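Local structure of Rho guanine nucleotide exchange factor 3 (Mus musculus, 2Z0Q) at residues Ala44-Met49 against Glu59-Phe64; Gly65-Leu70 against Asp109-Asn114; Pro72-Leu77 against Val99-Cys104; Gln115-Ala120 against Cys207-Glu212; Ser158-Tyr163 against Gly193-Ile198. The protein acts as a guanine nucleotide exchange factor for the GTPases RhoA and RhoB, and this chain holds its DH and PH domains. All blocks are in the same frame, centred on the assembly; numbering follows the deposited sequence.

Contact 1: Ala44-Met49 against Glu59-Phe64; sequences AYHDPM and ELNQIF
His46 and Phe64 make the tight part of this contact. CB of His46 stands over the middle of the Phe64 ring, 3.6 Å from its centroid. The opposite face of that ring is taken by CG2 of Ile63, from its own helix. The imidazole turns its edge toward the same face that CB covers, an offset edge-to-face pair with planes at 80°, and its CD2 comes to 3.4 Å from Phe64 CD1. A chi1 of -178°, with CG trans to the backbone N, carries the imidazole past the phenyl ring in this way. Segments 44-49 and 59-64 run nearly antiparallel at 164°, with axes 10.5 Å apart at closest. They belong to helix 15-51 and helix 57-64 of the all-helical DH domain. Deeper in, the selenomethionine at Met49 bends at its end and sets CE 3.5 Å from Phe64 CZ and 3.8 Å from Leu60 CD2. Tyr45 adds CB at 3.6 Å from Phe64 CE2, while its ring leads off toward Leu149. The solvent side is looser. His46 NE2 lies 4.5 Å from OD1 of the exposed Asn61, and His46 ND1 gives a weak hydrogen bond of 3.5 Å to Asp47 OD1.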
# COMPACT_ATOMS: atom_id res chain seq x y z
N ALA A 44 -1.10 -18.99 -9.18
CA ALA A 44 -2.26 -18.54 -9.94
C ALA A 44 -2.03 -17.32 -10.82
O ALA A 44 -2.72 -17.16 -11.82
CB ALA A 44 -3.43 -18.27 -9.01
N TYR A 45 -1.05 -16.49 -10.46
CA TYR A 45 -0.77 -15.26 -11.22
C TYR A 45 0.55 -15.25 -11.98
O TYR A 45 0.57 -15.11 -13.20
CB TYR A 45 -0.80 -14.03 -10.29
CG TYR A 45 -2.17 -13.71 -9.71
CD1 TYR A 45 -2.29 -13.24 -8.41
CD2 TYR A 45 -3.33 -13.89 -10.46
CE1 TYR A 45 -3.53 -12.96 -7.86
CE2 TYR A 45 -4.59 -13.62 -9.92
CZ TYR A 45 -4.68 -13.15 -8.62
OH TYR A 45 -5.91 -12.89 -8.06
N HIS A 46 1.66 -15.39 -11.25
CA HIS A 46 2.97 -15.39 -11.88
C HIS A 46 3.21 -16.52 -12.89
O HIS A 46 3.40 -16.26 -14.07
CB HIS A 46 4.07 -15.42 -10.82
CG HIS A 46 5.46 -15.36 -11.38
ND1 HIS A 46 6.06 -16.43 -12.00
CD2 HIS A 46 6.36 -14.34 -11.44
CE1 HIS A 46 7.27 -16.08 -12.42
NE2 HIS A 46 7.47 -14.82 -12.08
N ASP A 47 3.20 -17.77 -12.44
CA ASP A 47 3.43 -18.88 -13.37
C ASP A 47 2.54 -18.84 -14.63
O ASP A 47 3.04 -19.01 -15.74
CB ASP A 47 3.26 -20.22 -12.66
CG ASP A 47 4.35 -20.48 -11.63
OD1 ASP A 47 5.42 -19.84 -11.72
OD2 ASP A 47 4.11 -21.35 -10.76
N PRO A 48 1.22 -18.64 -14.46
CA PRO A 48 0.26 -18.58 -15.57
C PRO A 48 0.51 -17.46 -16.57
O PRO A 48 0.38 -17.66 -17.78
CB PRO A 48 -1.08 -18.39 -14.86
CG PRO A 48 -0.86 -19.06 -13.55
CD PRO A 48 0.51 -18.60 -13.17
N MSE A 49 0.87 -16.28 -16.07
CA MSE A 49 1.12 -15.15 -16.95
C MSE A 49 2.44 -15.33 -17.69
O MSE A 49 2.59 -14.88 -18.82
CB MSE A 49 1.12 -13.82 -16.16
CG MSE A 49 -0.28 -13.39 -15.66
SE MSE A 49 -0.44 -11.58 -14.89
CE MSE A 49 0.53 -11.90 -13.25
N GLU A 59 8.85 -7.48 -16.06
CA GLU A 59 7.68 -7.02 -15.30
C GLU A 59 7.17 -7.99 -14.24
O GLU A 59 6.73 -7.55 -13.17
CB GLU A 59 6.54 -6.68 -16.26
CG GLU A 59 6.86 -5.54 -17.22
CD GLU A 59 5.82 -5.38 -18.30
OE1 GLU A 59 5.22 -6.40 -18.72
OE2 GLU A 59 5.59 -4.24 -18.74
N LEU A 60 7.18 -9.28 -14.55
CA LEU A 60 6.72 -10.31 -13.62
C LEU A 60 7.74 -10.49 -12.53
O LEU A 60 7.37 -10.75 -11.37
CB LEU A 60 6.51 -11.65 -14.35
CG LEU A 60 5.35 -11.72 -15.33
CD1 LEU A 60 5.37 -13.06 -16.07
CD2 LEU A 60 4.05 -11.55 -14.57
N ASN A 61 9.02 -10.39 -12.88
CA ASN A 61 10.07 -10.55 -11.89
C ASN A 61 9.98 -9.41 -10.90
O ASN A 61 10.22 -9.60 -9.70
CB ASN A 61 11.46 -10.54 -12.52
CG ASN A 61 11.74 -11.78 -13.34
OD1 ASN A 61 11.40 -12.90 -12.95
ND2 ASN A 61 12.39 -11.60 -14.48
N GLN A 62 9.62 -8.23 -11.40
CA GLN A 62 9.52 -7.05 -10.56
C GLN A 62 8.28 -7.07 -9.66
O GLN A 62 8.17 -6.26 -8.73
CB GLN A 62 9.48 -5.78 -11.41
CG GLN A 62 9.85 -4.54 -10.60
CD GLN A 62 9.52 -3.24 -11.30
OE1 GLN A 62 9.87 -3.04 -12.46
NE2 GLN A 62 8.84 -2.35 -10.60
N ILE A 63 7.35 -7.98 -9.93
CA ILE A 63 6.14 -8.06 -9.12
C ILE A 63 6.14 -9.21 -8.12
O ILE A 63 5.75 -9.02 -6.97
CB ILE A 63 4.89 -8.12 -10.05
CG1 ILE A 63 4.72 -6.76 -10.74
CG2 ILE A 63 3.64 -8.48 -9.26
CD1 ILE A 63 3.59 -6.70 -11.74
N PHE A 64 6.60 -10.40 -8.52
CA PHE A 64 6.60 -11.54 -7.60
C PHE A 64 8.00 -11.98 -7.17
O PHE A 64 8.17 -12.83 -6.29
CB PHE A 64 5.89 -12.74 -8.25
CG PHE A 64 4.60 -12.40 -8.92
CD1 PHE A 64 4.58 -11.70 -10.13
CD2 PHE A 64 3.38 -12.77 -8.34
CE1 PHE A 64 3.38 -11.37 -10.75
CE2 PHE A 64 2.17 -12.44 -8.96
CZ PHE A 64 2.18 -11.75 -10.17

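Contact 2: Gly65-Leu70 against Asp109-Asn114; sequences GTLDSL and DSYCSN
Tyr111 is met by three side chains of 65-70, each at a different place on its ring. Leu70 sends CD1 over one face, 3.8 Å from the ring centroid and 15° off the normal, a CH-pi contact. Thr66 comes at the edge, with CG2 at 3.4 Å from Tyr111 CD1. Leu67 reaches the phenol end obliquely, its CD2 lying 3.6 Å from Tyr111 CZ. With CG trans to its backbone N (chi1 -179°), Tyr111 projects from its helix toward 65-70. The phenol oxygen has its main partner beyond the two segments, a hydrogen bond with Leu153 O. That bond ties the far end of the ring, while the three aliphatic groups pack along its body.

In the second shell, the turn that carries Thr66 is held by its own carbonyl. Thr66 O accepts from Ser69 N and from Ser69 OG, each at 2.7 Å. The hydroxyl approaches in the carbonyl plane. This turn overlaps the weakly bonded start of helix 67-84 of the DH helical bundle.

Helix 155-172 closes the contact from another side, where Pro156 touches Leu67, Leu70 and Tyr111. Cys112, on helix 107-125, packs on Ile198 and Thr202 of helix 180-213. Leu70 also reaches Ser107 and Tyr108 at the start of helix 107-125.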
# COMPACT_ATOMS: atom_id res chain seq x y z
N GLY A 65 9.00 -11.37 -7.79
CA GLY A 65 10.38 -11.70 -7.50
C GLY A 65 10.81 -11.63 -6.05
O GLY A 65 11.46 -12.55 -5.55
N THR A 66 10.46 -10.56 -5.35
CA THR A 66 10.88 -10.46 -3.96
C THR A 66 10.06 -11.29 -3.01
O THR A 66 10.58 -11.77 -2.00
CB THR A 66 10.86 -9.03 -3.47
OG1 THR A 66 11.46 -8.18 -4.45
CG2 THR A 66 11.67 -8.93 -2.17
N LEU A 67 8.78 -11.48 -3.32
CA LEU A 67 7.89 -12.27 -2.46
C LEU A 67 8.52 -13.61 -2.16
O LEU A 67 8.39 -14.13 -1.05
CB LEU A 67 6.52 -12.49 -3.11
CG LEU A 67 5.56 -11.30 -3.18
CD1 LEU A 67 4.26 -11.79 -3.81
CD2 LEU A 67 5.28 -10.73 -1.78
N ASP A 68 9.20 -14.18 -3.14
CA ASP A 68 9.86 -15.46 -2.97
C ASP A 68 11.03 -15.45 -2.00
O ASP A 68 11.53 -16.50 -1.62
CB ASP A 68 10.33 -16.02 -4.32
CG ASP A 68 9.24 -16.79 -5.03
OD1 ASP A 68 8.66 -17.70 -4.41
OD2 ASP A 68 8.96 -16.46 -6.22
N SER A 69 11.51 -14.28 -1.62
CA SER A 69 12.58 -14.27 -0.65
C SER A 69 11.95 -14.25 0.76
O SER A 69 12.57 -14.64 1.74
CB SER A 69 13.48 -13.05 -0.85
OG SER A 69 12.84 -11.85 -0.45
N LEU A 70 10.69 -13.83 0.85
CA LEU A 70 10.02 -13.77 2.15
C LEU A 70 9.38 -15.06 2.63
O LEU A 70 9.24 -15.29 3.83
CB LEU A 70 8.97 -12.68 2.14
CG LEU A 70 9.45 -11.32 1.72
CD1 LEU A 70 8.28 -10.35 1.79
CD2 LEU A 70 10.60 -10.86 2.62
N ASP A 109 12.88 -4.82 4.97
CA ASP A 109 13.35 -3.50 4.61
C ASP A 109 13.50 -3.42 3.08
O ASP A 109 12.96 -2.52 2.44
CB ASP A 109 14.69 -3.22 5.27
CG ASP A 109 15.16 -1.80 5.08
OD1 ASP A 109 14.33 -0.90 5.20
OD2 ASP A 109 16.37 -1.60 4.82
N SER A 110 14.24 -4.38 2.53
CA SER A 110 14.50 -4.47 1.10
C SER A 110 13.17 -4.57 0.36
O SER A 110 12.92 -3.83 -0.60
CB SER A 110 15.36 -5.71 0.85
OG SER A 110 15.71 -5.85 -0.52
N TYR A 111 12.31 -5.46 0.82
CA TYR A 111 11.00 -5.66 0.20
C TYR A 111 10.12 -4.42 0.19
O TYR A 111 9.59 -4.02 -0.85
CB TYR A 111 10.26 -6.78 0.92
CG TYR A 111 8.92 -7.04 0.31
CD1 TYR A 111 8.81 -7.61 -0.96
CD2 TYR A 111 7.76 -6.70 0.98
CE1 TYR A 111 7.56 -7.82 -1.54
CE2 TYR A 111 6.50 -6.91 0.40
CZ TYR A 111 6.41 -7.47 -0.85
OH TYR A 111 5.17 -7.69 -1.42
N CYS A 112 9.90 -3.82 1.36
CA CYS A 112 9.04 -2.65 1.40
C CYS A 112 9.57 -1.47 0.61
O CYS A 112 8.79 -0.61 0.18
CB CYS A 112 8.79 -2.23 2.84
SG CYS A 112 7.87 -3.49 3.71
N SER A 113 10.89 -1.43 0.39
CA SER A 113 11.49 -0.33 -0.36
C SER A 113 11.23 -0.44 -1.86
O SER A 113 11.20 0.57 -2.56
CB SER A 113 13.01 -0.25 -0.09
OG SER A 113 13.73 -1.29 -0.75
N ASN A 114 11.05 -1.66 -2.37
CA ASN A 114 10.81 -1.83 -3.80
C ASN A 114 9.33 -1.94 -4.13
O ASN A 114 8.93 -2.08 -5.30
CB ASN A 114 11.55 -3.08 -4.31
CG ASN A 114 11.00 -4.37 -3.73
OD1 ASN A 114 9.77 -4.53 -3.58
ND2 ASN A 114 11.90 -5.32 -3.43

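Contact 3: Pro72-Leu77 against Val99-Cys104; sequences PLHEEL and VGWLPC
The Trp101 indole is covered by Leu77 on one face and by Cys104 on the other. In the DH helical bundle this joins helix 67-84 to helix 95-101 and the 3-10 segment 102-104. CB of Leu77 sits 3.6 Å from the centroid of the five-membered ring, 17° off its normal, a CH-pi contact. Cys104, from the same segment as the indole, places SG over the opposite face, toward the rim. Leu73 O and CG of Glu76 lie at the edge. A chi1 of 175° extends the indole toward helix 67-84. Leu77 also sets CD2 over the six-membered ring, 4.0 Å from Trp101 CH2. Cys104 SG meets Leu73 CB at 3.9 Å, bridging the indole and the facing helix. Nearby, His74 has hydrogen bonds with Tyr108 OH and Glu31 OE1. Leu73 O is gripped twice, from opposite faces of its carbonyl plane. Leu77 N provides the helical bond of 3.2 Å, and Trp101 NE1 the shorter one, 2.7 Å with an N-H...O angle of 152°.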
# COMPACT_ATOMS: atom_id res chain seq x y z
N PRO A 72 10.45 -18.16 2.76
CA PRO A 72 11.25 -18.97 3.69
C PRO A 72 11.28 -18.43 5.12
O PRO A 72 11.37 -19.20 6.07
CB PRO A 72 12.64 -18.99 3.05
CG PRO A 72 12.34 -18.76 1.59
CD PRO A 72 11.25 -17.74 1.59
N LEU A 73 11.19 -17.11 5.28
CA LEU A 73 11.22 -16.50 6.63
C LEU A 73 10.06 -16.98 7.51
O LEU A 73 10.22 -17.27 8.69
CB LEU A 73 11.13 -14.98 6.53
CG LEU A 73 12.04 -14.28 5.53
CD1 LEU A 73 11.92 -12.79 5.73
CD2 LEU A 73 13.45 -14.77 5.71
N HIS A 74 8.88 -17.00 6.90
CA HIS A 74 7.66 -17.42 7.58
C HIS A 74 7.62 -18.95 7.74
O HIS A 74 7.20 -19.47 8.78
CB HIS A 74 6.47 -16.83 6.80
CG HIS A 74 6.45 -15.33 6.83
ND1 HIS A 74 6.09 -14.62 7.96
CD2 HIS A 74 6.80 -14.40 5.91
CE1 HIS A 74 6.22 -13.33 7.74
NE2 HIS A 74 6.66 -13.17 6.50
N GLU A 75 8.13 -19.69 6.76
CA GLU A 75 8.17 -21.12 6.89
C GLU A 75 9.06 -21.47 8.07
O GLU A 75 8.76 -22.41 8.81
CB GLU A 75 8.71 -21.80 5.62
CG GLU A 75 7.79 -21.64 4.41
CD GLU A 75 8.37 -22.27 3.14
OE1 GLU A 75 9.46 -21.85 2.70
OE2 GLU A 75 7.72 -23.19 2.59
N GLU A 76 10.15 -20.72 8.24
CA GLU A 76 11.04 -20.98 9.35
C GLU A 76 10.33 -20.71 10.67
O GLU A 76 10.44 -21.49 11.60
CB GLU A 76 12.29 -20.11 9.28
CG GLU A 76 13.26 -20.36 10.43
CD GLU A 76 13.83 -21.75 10.41
OE1 GLU A 76 14.06 -22.28 9.30
OE2 GLU A 76 14.08 -22.33 11.49
N LEU A 77 9.59 -19.61 10.76
CA LEU A 77 8.91 -19.35 12.03
C LEU A 77 7.87 -20.43 12.30
O LEU A 77 7.77 -20.98 13.39
CB LEU A 77 8.26 -17.96 12.03
CG LEU A 77 7.40 -17.72 13.27
CD1 LEU A 77 8.23 -17.86 14.54
CD2 LEU A 77 6.73 -16.35 13.14
N VAL A 99 12.06 -14.12 19.74
CA VAL A 99 13.26 -13.30 19.87
C VAL A 99 14.39 -13.77 18.93
O VAL A 99 15.06 -12.96 18.31
CB VAL A 99 13.73 -13.28 21.32
CG1 VAL A 99 15.13 -12.57 21.40
CG2 VAL A 99 12.70 -12.47 22.16
N GLY A 100 14.57 -15.09 18.81
CA GLY A 100 15.62 -15.55 17.90
C GLY A 100 15.30 -15.40 16.42
O GLY A 100 16.20 -15.31 15.57
N TRP A 101 14.01 -15.40 16.08
CA TRP A 101 13.59 -15.28 14.69
C TRP A 101 13.55 -13.85 14.17
O TRP A 101 13.85 -13.60 13.02
CB TRP A 101 12.20 -15.94 14.52
CG TRP A 101 11.57 -15.78 13.17
CD1 TRP A 101 11.83 -16.54 12.04
CD2 TRP A 101 10.57 -14.83 12.79
NE1 TRP A 101 11.04 -16.10 11.00
CE2 TRP A 101 10.27 -15.06 11.42
CE3 TRP A 101 9.89 -13.80 13.47
CZ2 TRP A 101 9.31 -14.29 10.72
CZ3 TRP A 101 8.92 -13.04 12.77
CH2 TRP A 101 8.65 -13.29 11.41
N LEU A 102 13.21 -12.89 15.04
CA LEU A 102 13.12 -11.49 14.63
C LEU A 102 14.16 -10.88 13.69
O LEU A 102 13.81 -10.09 12.82
CB LEU A 102 13.01 -10.58 15.88
CG LEU A 102 11.78 -10.80 16.72
CD1 LEU A 102 11.72 -9.81 17.86
CD2 LEU A 102 10.59 -10.68 15.79
N PRO A 103 15.44 -11.18 13.89
CA PRO A 103 16.48 -10.60 13.02
C PRO A 103 16.26 -10.87 11.51
O PRO A 103 16.68 -10.09 10.69
CB PRO A 103 17.76 -11.26 13.55
CG PRO A 103 17.47 -11.40 14.99
CD PRO A 103 16.07 -11.93 15.00
N CYS A 104 15.56 -11.96 11.16
CA CYS A 104 15.35 -12.25 9.76
C CYS A 104 14.39 -11.27 9.11
O CYS A 104 14.32 -11.19 7.89
CB CYS A 104 14.87 -13.70 9.56
SG CYS A 104 13.15 -13.93 9.74

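Contact 4: Gln115-Ala120 against Cys207-Glu212; sequences QVAAKA and CRYYKE
Tyr209 and Tyr210 reach across to the small side chains of 115-120. A chi1 of 178° sends Tyr209 out toward 115-120, while Tyr210, at -73°, turns beside its backbone N. CD2 of Tyr209 lies above the centre of the Tyr210 ring. CG2 of Val116 touches both, 3.7 Å from Tyr209 CD2 and 3.8 Å from Tyr210 CE2. The Val116 side chain runs counter to Tyr210 and crosses Tyr209 at a slant. Ala120 CB also meets the pair, at 3.6 Å from Tyr209 CE2 and 3.5 Å from Tyr210 OH. One face of the Tyr209 ring lies over the backbone of Ala117. The two segments cross at 50°, their axes 10.2 Å apart at closest. They lie on helix 107-125 of the DH domain and on the last turns of helix 180-213, leading toward the PH domain. Beyond the contact, Tyr210 meets the rings of His235, Phe249 and Tyr269. A water donates to Ala117 O at 2.9 Å and is hydrogen-bonded to Tyr209 OH at 3.0 Å.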
# COMPACT_ATOMS: atom_id res chain seq x y z
N GLN A 115 8.51 -1.85 -3.09
CA GLN A 115 7.07 -1.95 -3.25
C GLN A 115 6.51 -0.82 -4.14
O GLN A 115 5.63 -1.06 -4.96
CB GLN A 115 6.41 -1.92 -1.86
CG GLN A 115 4.99 -2.46 -1.82
CD GLN A 115 4.93 -3.97 -1.92
OE1 GLN A 115 5.76 -4.59 -2.60
NE2 GLN A 115 3.94 -4.56 -1.28
N VAL A 116 7.02 0.42 -3.99
CA VAL A 116 6.46 1.53 -4.80
C VAL A 116 6.61 1.30 -6.29
O VAL A 116 5.66 1.55 -7.05
CB VAL A 116 7.06 2.93 -4.41
CG1 VAL A 116 8.53 3.01 -4.74
CG2 VAL A 116 6.33 4.03 -5.15
N ALA A 117 7.77 0.82 -6.73
CA ALA A 117 7.95 0.55 -8.16
C ALA A 117 6.96 -0.52 -8.64
O ALA A 117 6.38 -0.38 -9.71
CB ALA A 117 9.38 0.13 -8.44
N ALA A 118 6.75 -1.57 -7.85
CA ALA A 118 5.83 -2.64 -8.24
C ALA A 118 4.38 -2.16 -8.29
O ALA A 118 3.62 -2.50 -9.21
CB ALA A 118 5.95 -3.84 -7.24
N LYS A 119 3.99 -1.36 -7.31
CA LYS A 119 2.64 -0.84 -7.27
C LYS A 119 2.41 0.14 -8.41
O LYS A 119 1.33 0.15 -9.00
CB LYS A 119 2.35 -0.12 -5.95
CG LYS A 119 2.23 -1.07 -4.78
CD LYS A 119 1.87 -0.33 -3.51
CE LYS A 119 0.99 -1.21 -2.63
NZ LYS A 119 0.57 -0.45 -1.43
N ALA A 120 3.41 0.94 -8.72
CA ALA A 120 3.27 1.91 -9.82
C ALA A 120 3.06 1.15 -11.13
O ALA A 120 2.20 1.50 -11.95
CB ALA A 120 4.51 2.79 -9.93
N CYS A 207 7.62 9.24 -2.15
CA CYS A 207 7.72 10.64 -2.55
C CYS A 207 8.87 10.84 -3.57
O CYS A 207 8.70 11.52 -4.58
CB CYS A 207 7.94 11.51 -1.30
SG CYS A 207 8.05 13.25 -1.58
N ARG A 208 10.02 10.25 -3.30
CA ARG A 208 11.17 10.37 -4.19
C ARG A 208 10.90 9.70 -5.56
O ARG A 208 11.23 10.26 -6.63
CB ARG A 208 12.39 9.74 -3.50
CG ARG A 208 13.72 10.00 -4.19
CD ARG A 208 14.90 9.39 -3.37
NE ARG A 208 14.78 7.93 -3.22
CZ ARG A 208 14.52 7.30 -2.07
NH1 ARG A 208 14.34 7.97 -0.93
NH2 ARG A 208 14.41 5.97 -2.06
N TYR A 209 10.33 8.51 -5.52
CA TYR A 209 10.02 7.74 -6.72
C TYR A 209 9.13 8.54 -7.68
O TYR A 209 9.41 8.63 -8.88
CB TYR A 209 9.27 6.44 -6.36
CG TYR A 209 8.87 5.62 -7.58
CD1 TYR A 209 9.77 4.74 -8.17
CD2 TYR A 209 7.61 5.77 -8.18
CE1 TYR A 209 9.46 4.03 -9.31
CE2 TYR A 209 7.27 5.06 -9.34
CZ TYR A 209 8.22 4.19 -9.90
OH TYR A 209 7.95 3.55 -11.08
N TYR A 210 8.03 9.10 -7.16
CA TYR A 210 7.16 9.84 -8.08
C TYR A 210 7.75 11.17 -8.51
O TYR A 210 7.58 11.56 -9.66
CB TYR A 210 5.75 9.98 -7.48
CG TYR A 210 5.02 8.66 -7.52
CD1 TYR A 210 4.63 8.09 -8.73
CD2 TYR A 210 4.73 7.96 -6.33
CE1 TYR A 210 3.96 6.89 -8.78
CE2 TYR A 210 4.05 6.75 -6.37
CZ TYR A 210 3.67 6.22 -7.61
OH TYR A 210 3.00 5.02 -7.67
N LYS A 211 8.47 11.87 -7.63
CA LYS A 211 9.09 13.13 -8.05
C LYS A 211 10.07 12.90 -9.21
O LYS A 211 10.17 13.72 -10.12
CB LYS A 211 9.85 13.79 -6.89
CG LYS A 211 8.97 14.62 -5.98
CD LYS A 211 9.63 14.95 -4.63
CE LYS A 211 10.87 15.80 -4.79
NZ LYS A 211 11.32 16.21 -3.40
N GLU A 212 10.79 11.79 -9.18
CA GLU A 212 11.77 11.52 -10.24
C GLU A 212 11.11 11.12 -11.54
O GLU A 212 11.73 11.16 -12.61
CB GLU A 212 12.76 10.43 -9.78
CG GLU A 212 13.36 10.75 -8.42
CD GLU A 212 14.50 9.83 -8.01
OE1 GLU A 212 14.43 8.60 -8.27
OE2 GLU A 212 15.46 10.35 -7.41
O HOH W 1 3.23 3.21 -6.04
O HOH W 2 7.91 0.66 -11.88

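Contact 5: Ser158-Tyr163 against Gly193-Ile198; sequences SRLVKY and GIVAEI
Ile198 N bonds to Ile194 O at 2.9 Å. This is the shortest polar bond within the two segments, and it belongs to the helix turn that carries Ile194 and Ile198, whose side chains both point toward 158-163. The contact itself is made of branched aliphatic groups. Leu160 carries most of it. Its CG lies 3.7 Å from Val195 CG2, and the two side chains lie alongside, pointing opposite ways. CG of Leu160 is trans to the backbone N (chi1 180°), which carries the branch across to the facing helix. There CD2 meets Ile198 CD1 at 3.9 Å, while CD1 is more loosely placed, 4.5 Å from Ile194 CG2. Val195 is shared by both residues opposite. CG2 faces Leu160, and CG1 lies 4.0 Å from Val161 CG2 on the more exposed side.

The axes of 158-163 and 193-198 approach to 9.5 Å and run at 136°, so the two segments of the DH domain cross at a slant. Tyr108 of helix 107-125 also packs on Leu160 and Ile198. On another side of helix 155-172, Glu31 OE2 takes a salt bridge from Arg159 NH2 and a hydrogen bond with Tyr163 OH. Those polar bonds tie the helix to helix 15-51. Toward helix 180-213, cohesion rests on van der Waals contact and the burial of aliphatic groups. No directional bond joins the segments, so side-chain shape probably sets the angle.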
# COMPACT_ATOMS: atom_id res chain seq x y z
N SER A 158 1.12 -5.96 5.59
CA SER A 158 -0.00 -6.05 6.54
C SER A 158 0.32 -6.99 7.68
O SER A 158 -0.06 -6.75 8.83
CB SER A 158 -1.29 -6.51 5.84
OG SER A 158 -1.71 -5.54 4.91
N ARG A 159 1.02 -8.08 7.35
CA ARG A 159 1.38 -9.00 8.40
C ARG A 159 2.39 -8.33 9.35
O ARG A 159 2.25 -8.41 10.55
CB ARG A 159 1.98 -10.29 7.81
CG ARG A 159 2.47 -11.27 8.88
CD ARG A 159 1.32 -12.07 9.42
NE ARG A 159 1.71 -13.15 10.32
CZ ARG A 159 0.85 -13.75 11.14
NH1 ARG A 159 -0.44 -13.38 11.13
NH2 ARG A 159 1.30 -14.64 12.02
N LEU A 160 3.41 -7.68 8.81
CA LEU A 160 4.41 -7.04 9.66
C LEU A 160 3.76 -6.08 10.66
O LEU A 160 4.07 -6.08 11.84
CB LEU A 160 5.43 -6.28 8.81
CG LEU A 160 6.50 -5.58 9.62
CD1 LEU A 160 7.53 -6.60 10.10
CD2 LEU A 160 7.16 -4.53 8.71
N VAL A 161 2.87 -5.24 10.15
CA VAL A 161 2.18 -4.24 10.95
C VAL A 161 1.34 -4.83 12.06
O VAL A 161 1.15 -4.20 13.11
CB VAL A 161 1.32 -3.33 10.00
CG1 VAL A 161 0.17 -2.64 10.75
CG2 VAL A 161 2.21 -2.35 9.33
N LYS A 162 0.87 -6.06 11.84
CA LYS A 162 0.02 -6.76 12.77
C LYS A 162 0.78 -7.55 13.83
O LYS A 162 0.18 -7.98 14.81
CB LYS A 162 -0.92 -7.71 12.00
CG LYS A 162 -2.17 -8.09 12.79
CD LYS A 162 -3.15 -8.91 11.93
CE LYS A 162 -4.35 -9.39 12.76
NZ LYS A 162 -5.16 -10.35 11.97
N TYR A 163 2.10 -7.70 13.70
CA TYR A 163 2.78 -8.53 14.70
C TYR A 163 2.65 -8.00 16.15
O TYR A 163 2.44 -8.77 17.08
CB TYR A 163 4.26 -8.73 14.35
CG TYR A 163 4.53 -9.87 13.38
CD1 TYR A 163 4.07 -11.17 13.65
CD2 TYR A 163 5.24 -9.66 12.20
CE1 TYR A 163 4.31 -12.21 12.78
CE2 TYR A 163 5.49 -10.69 11.33
CZ TYR A 163 5.02 -11.98 11.62
OH TYR A 163 5.23 -13.02 10.73
N GLY A 193 9.78 -1.03 16.62
CA GLY A 193 10.87 -0.25 16.08
C GLY A 193 11.12 -0.50 14.59
O GLY A 193 11.42 0.41 13.82
N ILE A 194 11.00 -1.75 14.18
CA ILE A 194 11.22 -2.16 12.80
C ILE A 194 10.13 -1.53 11.93
O ILE A 194 10.41 -0.96 10.87
CB ILE A 194 11.17 -3.72 12.67
CG1 ILE A 194 12.45 -4.33 13.29
CG2 ILE A 194 11.13 -4.15 11.19
CD1 ILE A 194 12.38 -5.83 13.53
N VAL A 195 8.88 -1.66 12.38
CA VAL A 195 7.74 -1.13 11.60
C VAL A 195 7.79 0.38 11.43
O VAL A 195 7.59 0.91 10.33
CB VAL A 195 6.38 -1.51 12.27
CG1 VAL A 195 5.19 -0.78 11.57
CG2 VAL A 195 6.23 -3.01 12.24
N ALA A 196 8.10 1.07 12.51
CA ALA A 196 8.17 2.52 12.49
C ALA A 196 9.22 3.00 11.49
O ALA A 196 8.98 3.95 10.72
CB ALA A 196 8.49 3.05 13.90
N GLU A 197 10.37 2.33 11.48
CA GLU A 197 11.44 2.69 10.58
C GLU A 197 11.09 2.37 9.12
O GLU A 197 11.33 3.19 8.22
CB GLU A 197 12.73 1.95 10.95
CG GLU A 197 13.93 2.36 10.12
CD GLU A 197 14.17 3.87 10.15
OE1 GLU A 197 13.98 4.50 11.22
OE2 GLU A 197 14.53 4.43 9.11
N ILE A 198 10.51 1.20 8.89
CA ILE A 198 10.14 0.82 7.53
C ILE A 198 9.04 1.75 7.03
O ILE A 198 9.04 2.13 5.86
CB ILE A 198 9.68 -0.66 7.47
CG1 ILE A 198 10.92 -1.57 7.58
CG2 ILE A 198 8.80 -0.90 6.22
CD1 ILE A 198 10.59 -3.03 7.56

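Overall arrangement
Contacts 1, 2, 3 and 5 lie within the DH helical bundle; contact 4 is at its join with the PH domain. Contact 2 is the most buried, and the others are partly buried. Contacts 2 and 3 share helix 67-84, contacts 2 and 4 share helix 107-125, and contacts 4 and 5 share helix 180-213. Contacts 2 and 5 touch through Cys112 and Ile198, contacts 3 and 5 through Tyr163. Aromatic rings carry contacts 1 to 4, whereas contact 5 is aliphatic. Contact 3 alone has a direct hydrogen bond between its segments that is clear, and contact 4 uses waters. Contact 3 lies farthest from the chain centre, about 23 Å between centres.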